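Local coordinates for periplasmic binding protein (Veillonella parvula, PDB 4MO9), which probably captures a solute, perhaps an iron complex, outside the cytoplasmic membrane and delivers it to an ABC importer, at residues F214-S219 against S244-P249; V206-P211 against S265-K270; N256-M261 against D301-E306; V326-A331 against K340-E345; P198-Y203 against T333-E338. One frame throughout, in Å; residues are numbered along the deposited sequence.

Interaction 1: residues F214-S219 against S244-P249; sequences FGNSFS and SSPINP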
# COMPACT_ATOMS: atom_id res chain seq x y z
N PHE A 214 13.86 5.87 16.78
CA PHE A 214 12.46 5.51 16.58
C PHE A 214 11.91 6.05 15.27
O PHE A 214 12.13 7.21 14.92
CB PHE A 214 11.59 5.99 17.74
CG PHE A 214 11.60 5.07 18.94
CD1 PHE A 214 12.79 4.52 19.39
CD2 PHE A 214 10.42 4.76 19.60
CE1 PHE A 214 12.80 3.68 20.50
CE2 PHE A 214 10.43 3.92 20.70
CZ PHE A 214 11.62 3.38 21.15
N GLY A 215 11.21 5.20 14.53
CA GLY A 215 10.53 5.64 13.34
C GLY A 215 9.17 6.21 13.74
O GLY A 215 8.87 6.32 14.93
N ASN A 216 8.36 6.57 12.74
CA ASN A 216 7.04 7.12 13.01
C ASN A 216 6.09 6.09 13.61
O ASN A 216 6.09 4.92 13.21
CB ASN A 216 6.42 7.67 11.72
CG ASN A 216 7.10 8.94 11.24
OD1 ASN A 216 7.66 9.70 12.03
ND2 ASN A 216 7.03 9.18 9.95
N SER A 217 5.27 6.53 14.57
CA SER A 217 4.16 5.72 15.05
C SER A 217 2.89 6.34 14.50
O SER A 217 2.96 7.16 13.57
CB SER A 217 4.11 5.64 16.57
OG SER A 217 3.18 4.64 16.98
N PHE A 218 1.73 5.97 15.04
CA PHE A 218 0.47 6.35 14.41
C PHE A 218 -0.65 6.70 15.40
O PHE A 218 -0.66 6.20 16.53
CB PHE A 218 -0.02 5.20 13.51
CG PHE A 218 0.93 4.85 12.39
CD1 PHE A 218 1.95 3.93 12.58
CD2 PHE A 218 0.79 5.45 11.14
CE1 PHE A 218 2.82 3.61 11.55
CE2 PHE A 218 1.66 5.13 10.10
CZ PHE A 218 2.68 4.21 10.31
N SER A 219 -1.58 7.56 14.97
CA SER A 219 -2.83 7.77 15.71
C SER A 219 -3.71 6.55 15.46
O SER A 219 -3.31 5.65 14.72
CB SER A 219 -3.56 8.99 15.18
OG SER A 219 -4.11 8.70 13.91
N SER A 244 1.09 10.87 12.11
CA SER A 244 2.22 9.93 12.10
C SER A 244 3.52 10.66 12.43
O SER A 244 4.04 11.43 11.62
CB SER A 244 2.34 9.22 10.75
OG SER A 244 3.27 8.15 10.84
N SER A 245 4.03 10.41 13.63
CA SER A 245 5.25 11.03 14.10
C SER A 245 5.82 10.08 15.15
O SER A 245 5.10 9.21 15.65
CB SER A 245 4.96 12.39 14.72
OG SER A 245 4.10 12.25 15.85
N PRO A 246 7.10 10.23 15.49
CA PRO A 246 7.60 9.22 16.43
C PRO A 246 7.18 9.49 17.88
O PRO A 246 6.95 10.64 18.26
CB PRO A 246 9.12 9.30 16.27
CG PRO A 246 9.39 10.65 15.68
CD PRO A 246 8.18 11.04 14.89
N ILE A 247 7.05 8.42 18.65
CA ILE A 247 6.67 8.49 20.06
C ILE A 247 7.93 8.57 20.92
O ILE A 247 9.02 8.23 20.46
CB ILE A 247 5.84 7.23 20.45
CG1 ILE A 247 5.08 7.45 21.76
CG2 ILE A 247 6.73 6.00 20.54
CD1 ILE A 247 4.30 8.73 21.81
N ASN A 248 7.81 9.04 22.16
CA ASN A 248 8.95 8.98 23.07
C ASN A 248 9.15 7.56 23.58
O ASN A 248 8.19 6.91 24.00
CB ASN A 248 8.77 9.95 24.25
CG ASN A 248 7.39 9.86 24.88
OD1 ASN A 248 6.37 10.02 24.20
ND2 ASN A 248 7.34 9.58 26.18
N PRO A 249 10.39 7.05 23.53
CA PRO A 249 10.73 5.68 23.94
C PRO A 249 10.11 5.25 25.29
O PRO A 249 9.69 4.10 25.43
CB PRO A 249 12.25 5.73 24.07
CG PRO A 249 12.68 6.76 23.09
CD PRO A 249 11.57 7.79 23.04
O HOH W 1 7.72 5.88 17.35
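Ser217 O is approached twice by Ser244. The hydroxyl OG donates a hydrogen bond to it at 2.9 Å, close to the extension of the C=O bond (158° at the oxygen), while Ser244 CA brings a C-H to the same Ser217 O at 3.2 Å. Because OG is turned opposite its own backbone N (chi1 -169°), it also sits over one face of the Phe218 ring, nearest CE2 at 3.5 Å. The same Ser217 uses its N to donate to the next residue across, Ser245 O, at 2.9 Å; this donor stands 61° out of the carbonyl plane. A bridging water then continues the pairing, giving a proton to Gly215 O and taking one from Ile247 N. The far end is apolar. Pro249 CG lies over a face of the Phe214 ring, 4.1 Å from its centroid, and the Ile247 and Phe214 side chains lie side by side, CG2 of Ile247 4.0 Å from CD2 of Phe214. Arg296 adds a cation-pi contact to the same ring, and Ser217 OG is held by Leu204 O. Neither segment has regular secondary structure, and the arrangement is that of two irregular connections, following strands 201-206 and 234-235, pinned together beside the mixed sheet of a solute-binding-protein lobe.

Interaction 2: residues V206-P211 against S265-K270; sequences VGMNGP and SYWPKK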
# COMPACT_ATOMS: atom_id res chain seq x y z
N VAL A 206 7.05 2.33 12.05
CA VAL A 206 7.76 2.16 10.79
C VAL A 206 9.24 1.99 11.13
O VAL A 206 9.86 2.90 11.70
CB VAL A 206 7.58 3.37 9.85
CG1 VAL A 206 8.10 3.04 8.45
CG2 VAL A 206 6.10 3.75 9.77
N GLY A 207 9.80 0.83 10.80
CA GLY A 207 11.17 0.54 11.20
C GLY A 207 12.23 1.06 10.24
O GLY A 207 13.23 0.38 9.99
N MSE A 208 12.04 2.28 9.74
CA MSE A 208 12.91 2.85 8.71
C MSE A 208 14.25 3.32 9.24
O MSE A 208 15.23 3.40 8.50
CB MSE A 208 12.20 4.02 8.02
CG MSE A 208 13.05 4.76 7.00
SE MSE A 208 12.02 6.14 6.09
CE MSE A 208 11.60 7.25 7.63
N ASN A 209 14.30 3.62 10.54
CA ASN A 209 15.50 4.18 11.12
C ASN A 209 16.32 3.17 11.93
O ASN A 209 17.34 3.52 12.52
CB ASN A 209 15.16 5.41 11.98
CG ASN A 209 14.60 6.55 11.16
OD1 ASN A 209 15.01 6.77 10.02
ND2 ASN A 209 13.65 7.29 11.73
N GLY A 210 15.87 1.92 11.96
CA GLY A 210 16.57 0.88 12.69
C GLY A 210 16.36 0.99 14.20
O GLY A 210 15.67 1.90 14.66
N PRO A 211 16.96 0.06 14.97
CA PRO A 211 16.79 0.03 16.43
C PRO A 211 17.23 1.32 17.14
O PRO A 211 16.65 1.69 18.16
CB PRO A 211 17.68 -1.14 16.86
CG PRO A 211 17.78 -2.02 15.64
CD PRO A 211 17.79 -1.05 14.48
N SER A 265 10.57 -2.53 4.89
CA SER A 265 10.50 -2.16 3.48
C SER A 265 11.90 -2.18 2.91
O SER A 265 12.83 -2.71 3.53
CB SER A 265 9.90 -0.77 3.31
OG SER A 265 9.50 -0.56 1.95
N TYR A 266 12.05 -1.60 1.72
CA TYR A 266 13.36 -1.52 1.09
C TYR A 266 13.97 -0.14 1.35
O TYR A 266 13.59 0.85 0.70
CB TYR A 266 13.25 -1.79 -0.42
CG TYR A 266 14.58 -1.80 -1.14
CD1 TYR A 266 15.50 -2.81 -0.90
CD2 TYR A 266 14.91 -0.81 -2.05
CE1 TYR A 266 16.73 -2.83 -1.55
CE2 TYR A 266 16.14 -0.82 -2.71
CZ TYR A 266 17.04 -1.83 -2.46
OH TYR A 266 18.26 -1.86 -3.10
N TRP A 267 14.87 -0.07 2.33
CA TRP A 267 15.54 1.18 2.72
C TRP A 267 17.06 0.97 2.72
O TRP A 267 17.67 0.92 3.79
CB TRP A 267 15.08 1.65 4.11
CG TRP A 267 13.64 2.10 4.19
CD1 TRP A 267 13.06 3.12 3.49
CD2 TRP A 267 12.62 1.56 5.03
NE1 TRP A 267 11.73 3.24 3.83
CE2 TRP A 267 11.44 2.29 4.78
CE3 TRP A 267 12.59 0.52 5.98
CZ2 TRP A 267 10.23 2.02 5.44
CZ3 TRP A 267 11.39 0.25 6.63
CH2 TRP A 267 10.23 1.00 6.36
N PRO A 268 17.67 0.88 1.52
CA PRO A 268 19.09 0.52 1.40
C PRO A 268 20.05 1.54 2.01
O PRO A 268 21.20 1.19 2.27
CB PRO A 268 19.30 0.43 -0.12
CG PRO A 268 18.23 1.31 -0.71
CD PRO A 268 17.05 1.18 0.22
N LYS A 269 19.59 2.77 2.22
CA LYS A 269 20.44 3.78 2.85
C LYS A 269 20.43 3.66 4.37
O LYS A 269 21.17 4.36 5.06
CB LYS A 269 20.00 5.19 2.45
CG LYS A 269 20.24 5.55 0.99
CD LYS A 269 19.97 7.03 0.78
CE LYS A 269 19.62 7.33 -0.67
NZ LYS A 269 19.07 8.71 -0.79
N LYS A 270 19.57 2.79 4.88
CA LYS A 270 19.46 2.57 6.32
C LYS A 270 19.77 1.10 6.59
O LYS A 270 18.86 0.28 6.63
CB LYS A 270 18.04 2.89 6.78
CG LYS A 270 17.58 4.33 6.50
CD LYS A 270 18.50 5.34 7.20
CE LYS A 270 17.71 6.28 8.09
NZ LYS A 270 18.55 6.81 9.20
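Met208, a selenomethionine in this crystal, lies across one face of the Trp267 indole. Its CG is 3.6 Å from the centroid of the five-membered ring and only 6° off the normal, a CH-pi contact, with CB over the middle of the bicycle. With CG turned opposite the backbone N (chi1 175°), the chain runs over the indole before bending at chi3. SE stays 4.1 Å from that centroid at an oblique 30°, so a Met-aromatic contact accompanies the CH-pi one. The other face of the indole carries Ser265 CB. Both loops leave the C-terminal ends of neighbouring parallel strands, 201-206 and 259-263, as sheet-to-helix connections of an alpha/beta lobe, and the Trp267 side chain is about 10 Å from the bound trimethylamine oxide. Apolar packing extends the contact at the six-membered ring, where Val206 CG1 meets CH2 of Trp267 at 3.6 Å. A serine in place of Trp267 would probably leave Met208 without the ring face it lies over, free to turn, and Val206 CG1 without its neighbour. The polar atoms meet mostly carbon. Met208 O, buried and without a partner in the model, faces Lys270 CG at 3.2 Å, and Asn209 OD1 is 3.4 Å from Lys270 CE, alongside the bent lysine chain.

Interaction 3: residues N256-M261 against D301-E306; sequences NPDIIM and DLKAVE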
# COMPACT_ATOMS: atom_id res chain seq x y z
N ASN A 256 3.68 -0.97 27.99
CA ASN A 256 3.94 -2.41 27.93
C ASN A 256 2.91 -3.13 27.06
O ASN A 256 2.11 -3.92 27.56
CB ASN A 256 3.97 -3.01 29.34
CG ASN A 256 4.63 -4.38 29.39
OD1 ASN A 256 5.41 -4.74 28.50
ND2 ASN A 256 4.34 -5.14 30.43
N PRO A 257 2.91 -2.85 25.75
CA PRO A 257 1.82 -3.34 24.90
C PRO A 257 1.80 -4.86 24.74
O PRO A 257 2.85 -5.51 24.85
CB PRO A 257 2.11 -2.66 23.55
CG PRO A 257 3.61 -2.46 23.56
CD PRO A 257 3.96 -2.14 24.99
N ASP A 258 0.61 -5.42 24.48
CA ASP A 258 0.47 -6.85 24.23
C ASP A 258 1.25 -7.28 22.98
O ASP A 258 1.82 -8.37 22.94
CB ASP A 258 -1.00 -7.23 24.04
CG ASP A 258 -1.82 -7.09 25.31
OD1 ASP A 258 -1.33 -7.44 26.41
OD2 ASP A 258 -2.98 -6.62 25.21
N ILE A 259 1.27 -6.40 21.98
CA ILE A 259 1.82 -6.73 20.67
C ILE A 259 2.66 -5.55 20.16
O ILE A 259 2.33 -4.39 20.41
CB ILE A 259 0.66 -7.06 19.67
CG1 ILE A 259 -0.06 -8.35 20.12
CG2 ILE A 259 1.16 -7.19 18.23
CD1 ILE A 259 -1.37 -8.61 19.39
N ILE A 260 3.77 -5.85 19.48
CA ILE A 260 4.58 -4.83 18.81
C ILE A 260 4.66 -5.23 17.34
O ILE A 260 4.87 -6.41 17.03
CB ILE A 260 6.02 -4.77 19.40
CG1 ILE A 260 6.03 -4.16 20.80
CG2 ILE A 260 6.95 -3.96 18.49
CD1 ILE A 260 7.41 -4.26 21.53
N MSE A 261 4.48 -4.28 16.44
CA MSE A 261 4.67 -4.56 15.02
C MSE A 261 5.56 -3.48 14.41
O MSE A 261 5.22 -2.29 14.49
CB MSE A 261 3.33 -4.64 14.29
CG MSE A 261 3.44 -5.27 12.91
SE MSE A 261 1.73 -5.35 11.97
CE MSE A 261 0.73 -6.23 13.42
N ASP A 301 12.70 -6.69 28.38
CA ASP A 301 11.81 -6.94 29.51
C ASP A 301 10.36 -6.64 29.14
O ASP A 301 9.47 -6.75 29.99
CB ASP A 301 12.20 -6.08 30.70
CG ASP A 301 13.59 -6.40 31.22
OD1 ASP A 301 13.94 -7.60 31.28
OD2 ASP A 301 14.32 -5.45 31.58
N LEU A 302 10.13 -6.23 27.90
CA LEU A 302 8.77 -5.94 27.45
C LEU A 302 7.92 -7.20 27.34
O LEU A 302 8.38 -8.23 26.82
CB LEU A 302 8.77 -5.21 26.09
CG LEU A 302 9.12 -3.71 26.12
CD1 LEU A 302 9.12 -3.11 24.73
CD2 LEU A 302 8.16 -2.97 27.03
N LYS A 303 6.69 -7.11 27.82
CA LYS A 303 5.72 -8.19 27.70
C LYS A 303 5.64 -8.71 26.26
O LYS A 303 5.61 -9.92 26.02
CB LYS A 303 4.35 -7.69 28.18
CG LYS A 303 3.22 -8.69 28.06
CD LYS A 303 1.95 -8.17 28.75
CE LYS A 303 1.34 -7.00 28.00
NZ LYS A 303 0.03 -6.59 28.58
N ALA A 304 5.63 -7.80 25.28
CA ALA A 304 5.55 -8.20 23.88
C ALA A 304 6.76 -9.03 23.43
O ALA A 304 6.62 -9.95 22.62
CB ALA A 304 5.34 -7.00 22.97
N VAL A 305 7.94 -8.69 23.94
CA VAL A 305 9.16 -9.39 23.55
C VAL A 305 9.23 -10.76 24.24
O VAL A 305 9.46 -11.78 23.58
CB VAL A 305 10.42 -8.55 23.83
CG1 VAL A 305 11.68 -9.37 23.60
CG2 VAL A 305 10.43 -7.31 22.94
N GLU A 306 9.00 -10.76 25.55
CA GLU A 306 8.96 -11.98 26.34
C GLU A 306 7.99 -13.03 25.79
O GLU A 306 8.33 -14.21 25.73
CB GLU A 306 8.60 -11.66 27.80
CG GLU A 306 9.77 -11.20 28.63
CD GLU A 306 9.35 -10.67 29.99
OE1 GLU A 306 8.13 -10.55 30.23
OE2 GLU A 306 10.24 -10.34 30.79
O HOH W 2 5.43 -5.07 25.87
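Leu302 occupies the N-cap position of the short helix 303-306 and touches the other segment through both methyls. CD1 of Leu302 meets Ile260 CD1 at 3.8 Å, the two side chains crossing at about a right angle, and CD2 faces Asn256 OD1. Lys303 makes most of the polar contact. Its backbone N donates to Asn256 OD1 at 2.8 Å, in the carbonyl plane and on a lone pair, with 154° at the hydrogen. The asparagine reaches there from a residue of positive phi that has just left helix 249-255, its CG set opposite the backbone N (chi1 -163°). The lysine chain runs out extended and then bends at chi3 (70°), which brings Lys303 NZ to Asp258 OD1 at 2.7 Å, a salt bridge in which the ammonium meets OD1 from above the carboxylate plane. Ala304 follows, with its methyl in a partly polar setting: CB is 3.5 Å from Pro257 O and 3.6 Å from Ile260 CG1. Ala304 N donates to a water at 2.8 Å, and that water gives protons to both Asn256 OD1 and Pro257 O. Two amides at the start of the helix are therefore satisfied from across the contact, one directly and one through water, where a leucine N-cap has no polar side chain to offer. The partial positive charge of the helix start probably favours these carbonyl acceptors.

Interaction 4: residues V326-A331 against K340-E345; sequences VFEYLA and KDVDPE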
# COMPACT_ATOMS: atom_id res chain seq x y z
N VAL A 326 -3.22 -7.20 4.06
CA VAL A 326 -2.86 -6.48 5.28
C VAL A 326 -4.00 -6.57 6.30
O VAL A 326 -3.76 -6.77 7.49
CB VAL A 326 -2.56 -5.00 5.00
CG1 VAL A 326 -2.24 -4.27 6.29
CG2 VAL A 326 -1.39 -4.87 4.03
N PHE A 327 -5.23 -6.42 5.82
CA PHE A 327 -6.40 -6.58 6.68
C PHE A 327 -6.36 -7.95 7.34
O PHE A 327 -6.58 -8.08 8.55
CB PHE A 327 -7.71 -6.43 5.87
CG PHE A 327 -8.15 -5.00 5.64
CD1 PHE A 327 -7.65 -4.27 4.57
CD2 PHE A 327 -9.09 -4.40 6.48
CE1 PHE A 327 -8.07 -2.96 4.33
CE2 PHE A 327 -9.52 -3.08 6.25
CZ PHE A 327 -9.01 -2.36 5.17
N GLU A 328 -6.07 -8.98 6.55
CA GLU A 328 -5.98 -10.35 7.07
C GLU A 328 -4.83 -10.53 8.06
O GLU A 328 -4.99 -11.15 9.11
CB GLU A 328 -5.83 -11.34 5.91
CG GLU A 328 -7.07 -11.47 5.03
CD GLU A 328 -6.90 -12.57 3.99
OE1 GLU A 328 -5.75 -12.80 3.56
OE2 GLU A 328 -7.91 -13.22 3.63
N TYR A 329 -3.67 -9.97 7.72
CA TYR A 329 -2.49 -10.11 8.60
C TYR A 329 -2.72 -9.46 9.96
O TYR A 329 -2.35 -10.02 10.99
CB TYR A 329 -1.26 -9.48 7.95
CG TYR A 329 0.01 -9.73 8.74
CD1 TYR A 329 0.65 -8.70 9.42
CD2 TYR A 329 0.55 -11.00 8.82
CE1 TYR A 329 1.81 -8.93 10.15
CE2 TYR A 329 1.72 -11.25 9.55
CZ TYR A 329 2.34 -10.21 10.21
OH TYR A 329 3.50 -10.47 10.92
N LEU A 330 -3.33 -8.28 9.97
CA LEU A 330 -3.55 -7.59 11.24
C LEU A 330 -4.57 -8.35 12.09
O LEU A 330 -4.33 -8.57 13.27
CB LEU A 330 -4.02 -6.15 11.00
CG LEU A 330 -2.99 -5.18 10.44
CD1 LEU A 330 -3.69 -3.90 9.99
CD2 LEU A 330 -1.92 -4.88 11.48
N ALA A 331 -5.67 -8.77 11.49
CA ALA A 331 -6.72 -9.48 12.24
C ALA A 331 -6.26 -10.83 12.76
O ALA A 331 -6.55 -11.22 13.91
CB ALA A 331 -7.96 -9.64 11.37
N LYS A 340 -7.85 -18.90 11.91
CA LYS A 340 -7.07 -20.05 11.46
C LYS A 340 -7.34 -20.36 9.99
O LYS A 340 -6.51 -20.99 9.32
CB LYS A 340 -7.36 -21.30 12.30
CG LYS A 340 -7.13 -21.10 13.79
CD LYS A 340 -7.11 -22.43 14.55
CE LYS A 340 -5.81 -23.19 14.31
NZ LYS A 340 -5.58 -24.27 15.33
N ASP A 341 -8.50 -19.92 9.51
CA ASP A 341 -8.90 -20.20 8.13
C ASP A 341 -8.40 -19.12 7.17
O ASP A 341 -8.75 -19.11 5.98
CB ASP A 341 -10.43 -20.33 8.05
CG ASP A 341 -11.16 -19.06 8.49
OD1 ASP A 341 -10.53 -18.21 9.15
OD2 ASP A 341 -12.36 -18.92 8.19
N VAL A 342 -7.59 -18.20 7.68
CA VAL A 342 -7.06 -17.12 6.86
C VAL A 342 -5.53 -17.20 6.75
O VAL A 342 -4.85 -17.44 7.74
CB VAL A 342 -7.50 -15.75 7.42
CG1 VAL A 342 -6.62 -14.64 6.90
CG2 VAL A 342 -8.97 -15.48 7.07
N ASP A 343 -5.00 -17.03 5.54
CA ASP A 343 -3.55 -17.08 5.31
C ASP A 343 -3.10 -15.85 4.51
O ASP A 343 -3.16 -15.86 3.27
CB ASP A 343 -3.17 -18.37 4.57
CG ASP A 343 -1.66 -18.58 4.48
OD1 ASP A 343 -0.89 -17.59 4.50
OD2 ASP A 343 -1.24 -19.75 4.38
N PRO A 344 -2.63 -14.81 5.21
CA PRO A 344 -2.34 -13.52 4.58
C PRO A 344 -1.22 -13.62 3.54
O PRO A 344 -1.29 -12.94 2.51
CB PRO A 344 -1.94 -12.62 5.76
CG PRO A 344 -2.49 -13.33 6.99
CD PRO A 344 -2.41 -14.79 6.66
N GLU A 345 -0.22 -14.46 3.79
CA GLU A 345 0.84 -14.63 2.80
C GLU A 345 0.28 -15.29 1.53
O GLU A 345 0.62 -14.89 0.41
CB GLU A 345 2.03 -15.43 3.34
CG GLU A 345 3.29 -15.16 2.51
CD GLU A 345 4.40 -16.15 2.74
OE1 GLU A 345 4.39 -16.85 3.78
OE2 GLU A 345 5.30 -16.22 1.87
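Glu328 and Val342 meet with their side chains at a slant, the CG1 methyl of the valine resting against nearly the whole length of the glutamate. Val342 CG1 is 3.5 Å from Glu328 CB and 3.6 Å from Glu328 CD. The extended glutamate, with CG opposite its own carbonyl carbon (chi1 -68°), leads past this methyl toward the start of helix 344-355, where OE1 comes to 3.6 Å from Pro344 CA and is hydrogen-bonded to Thr347 OG1. Pro344 itself is directed at the backbone of helix 324-334: its CG sits 3.6 Å from Tyr329 CA, and its CB is 3.9 Å from Tyr329 CB. Relative to the Tyr329 ring, Pro344 CG is at the edge, near the plane, while Phe365 stacks on that ring. An alanine at Glu328 would probably leave Thr347 OG1 without its carboxylate mate and open a gap beside the Val342 methyl. Asp343, the N-cap residue, uses OD1 to cap Ala346 N; that OD1 is 6.9 Å from Glu328 OE1. Within the contact the buried Glu328 carboxylate meets mainly carbon; its hydrogen bond to Thr347, the helix start and Arg184, which the glutamate side chain touches, probably help to offset the cost of its charge.

Interaction 5: residues P198-Y203 against T333-E338; sequences PKPTVY and TFYPEE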
# COMPACT_ATOMS: atom_id res chain seq x y z
N PRO A 198 -11.43 -8.91 24.96
CA PRO A 198 -10.68 -7.65 25.07
C PRO A 198 -9.78 -7.45 23.85
O PRO A 198 -9.29 -8.44 23.27
CB PRO A 198 -9.82 -7.86 26.31
CG PRO A 198 -10.59 -8.86 27.13
CD PRO A 198 -11.21 -9.79 26.13
N LYS A 199 -9.60 -6.20 23.44
CA LYS A 199 -8.73 -5.88 22.32
C LYS A 199 -7.28 -5.90 22.79
O LYS A 199 -6.96 -5.40 23.87
CB LYS A 199 -9.08 -4.50 21.75
CG LYS A 199 -10.54 -4.39 21.31
CD LYS A 199 -10.85 -3.04 20.66
CE LYS A 199 -12.29 -2.99 20.15
NZ LYS A 199 -12.63 -4.13 19.25
N PRO A 200 -6.40 -6.52 21.99
CA PRO A 200 -4.98 -6.46 22.36
C PRO A 200 -4.44 -5.06 22.11
O PRO A 200 -4.82 -4.43 21.11
CB PRO A 200 -4.31 -7.47 21.43
CG PRO A 200 -5.25 -7.65 20.31
CD PRO A 200 -6.64 -7.43 20.86
N THR A 201 -3.60 -4.58 23.02
CA THR A 201 -2.93 -3.31 22.85
C THR A 201 -1.75 -3.52 21.90
O THR A 201 -1.07 -4.55 21.98
CB THR A 201 -2.43 -2.74 24.19
OG1 THR A 201 -1.68 -3.74 24.90
CG2 THR A 201 -3.60 -2.29 25.06
N VAL A 202 -1.53 -2.57 21.01
CA VAL A 202 -0.46 -2.71 20.03
C VAL A 202 0.37 -1.44 19.87
O VAL A 202 -0.18 -0.33 19.81
CB VAL A 202 -1.02 -3.19 18.66
CG1 VAL A 202 -2.08 -2.22 18.13
CG2 VAL A 202 0.09 -3.36 17.64
N TYR A 203 1.70 -1.59 19.83
CA TYR A 203 2.57 -0.49 19.46
C TYR A 203 3.02 -0.68 18.01
O TYR A 203 3.53 -1.74 17.65
CB TYR A 203 3.79 -0.38 20.40
CG TYR A 203 4.84 0.56 19.87
CD1 TYR A 203 4.53 1.87 19.55
CD2 TYR A 203 6.15 0.13 19.65
CE1 TYR A 203 5.47 2.74 19.03
CE2 TYR A 203 7.11 0.99 19.14
CZ TYR A 203 6.76 2.29 18.83
OH TYR A 203 7.71 3.16 18.33
N THR A 333 -3.14 -11.58 13.37
CA THR A 333 -2.10 -11.34 14.37
C THR A 333 -2.74 -11.03 15.72
O THR A 333 -2.33 -11.55 16.77
CB THR A 333 -1.19 -10.17 13.95
OG1 THR A 333 -0.46 -10.53 12.77
CG2 THR A 333 -0.20 -9.78 15.06
N PHE A 334 -3.75 -10.17 15.69
CA PHE A 334 -4.47 -9.78 16.90
C PHE A 334 -5.34 -10.91 17.46
O PHE A 334 -5.47 -11.03 18.67
CB PHE A 334 -5.32 -8.53 16.65
CG PHE A 334 -4.53 -7.36 16.11
CD1 PHE A 334 -3.21 -7.18 16.48
CD2 PHE A 334 -5.11 -6.46 15.22
CE1 PHE A 334 -2.48 -6.11 15.99
CE2 PHE A 334 -4.38 -5.39 14.72
CZ PHE A 334 -3.06 -5.22 15.11
N TYR A 335 -5.95 -11.70 16.57
CA TYR A 335 -6.87 -12.76 17.00
C TYR A 335 -6.60 -14.10 16.30
O TYR A 335 -7.41 -14.54 15.46
CB TYR A 335 -8.32 -12.32 16.73
CG TYR A 335 -8.72 -11.03 17.43
CD1 TYR A 335 -8.71 -9.82 16.75
CD2 TYR A 335 -9.10 -11.03 18.77
CE1 TYR A 335 -9.06 -8.64 17.38
CE2 TYR A 335 -9.46 -9.85 19.41
CZ TYR A 335 -9.44 -8.65 18.71
OH TYR A 335 -9.81 -7.47 19.32
N PRO A 336 -5.48 -14.76 16.65
CA PRO A 336 -4.96 -15.95 15.95
C PRO A 336 -5.95 -17.10 15.84
O PRO A 336 -6.08 -17.70 14.77
CB PRO A 336 -3.76 -16.37 16.82
CG PRO A 336 -3.30 -15.10 17.45
CD PRO A 336 -4.55 -14.28 17.69
N GLU A 337 -6.63 -17.42 16.94
CA GLU A 337 -7.55 -18.55 16.97
C GLU A 337 -8.84 -18.28 16.20
O GLU A 337 -9.51 -19.22 15.75
CB GLU A 337 -7.87 -18.95 18.41
CG GLU A 337 -6.64 -19.35 19.22
CD GLU A 337 -6.07 -20.71 18.81
OE1 GLU A 337 -4.88 -20.96 19.10
OE2 GLU A 337 -6.82 -21.52 18.22
N GLU A 338 -9.19 -17.01 16.03
CA GLU A 338 -10.41 -16.65 15.31
C GLU A 338 -10.18 -16.61 13.81
O GLU A 338 -11.14 -16.49 13.04
CB GLU A 338 -10.96 -15.29 15.77
CG GLU A 338 -11.60 -15.28 17.14
CD GLU A 338 -10.58 -15.32 18.26
OE1 GLU A 338 -9.37 -15.15 17.98
OE2 GLU A 338 -10.98 -15.54 19.42
O HOH W 3 -12.03 -7.40 20.32
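Pro200 supplies most of the apolar contact, meeting two successive aromatic residues with two adjacent ring carbons. Its CG lies 3.8 Å from Phe334 CB, the two side chains at about a right angle, while its CD is 3.7 Å from Tyr335 CZ. Two residues further on, inside strand 201-206, Val202 likewise starts its side chain toward the helix segment and brings CG2 to Phe334 CE1 at 4.1 Å. That methyl is set opposite the backbone N (chi1 57° places CG1 between N and the carbonyl carbon), and it meets the phenylalanine ring obliquely. Carbon atoms of the 198-203 segment gather round the Tyr335 hydroxyl. OH is 3.5 Å from Pro200 CD and 3.6 Å from Lys199 CA, with Lys199 CG at 3.7 Å from the same OH, so that this part of the loop passes across the end of the phenol; the hydroxyl is hydrogen-bonded to Gly232 O. Tyr335 has already left helical geometry, and its ring swings back toward Pro200 from the end of helix 324-334. Ile259, in the neighbouring strand, also touches Pro200, Val202 and Phe334, extending the apolar layer across the sheet. A helix end packed over the start of a parallel strand fits the helix-on-sheet layering of an alpha/beta lobe, as in solute-binding proteins.

Strands 201-206 and 259-263, neighbours in one sheet, tie the set together. Interactions 3 and 5, centres 12 Å apart, join through them: Thr201 OG1 meets Asp258 N at 2.9 Å, a probable hydrogen bond. Interactions 4 and 5 share helix 324-334, and Met261 CE of interaction 3 packs on Leu330 CD2 of interaction 4 at 3.5 Å. Further along the first strand, interactions 1 and 2 meet where Asn216 O probably bonds Val206 N (3.0 Å); Phe214 CD2 also packs on Tyr203 OH of interaction 5. The Trp267 side chain is about 10 Å and the Asn216 side chain about 12 Å from the bound trimethylamine oxide. Trp45, Ala48, Ser73 and Arg78, none in these segments, line its pocket.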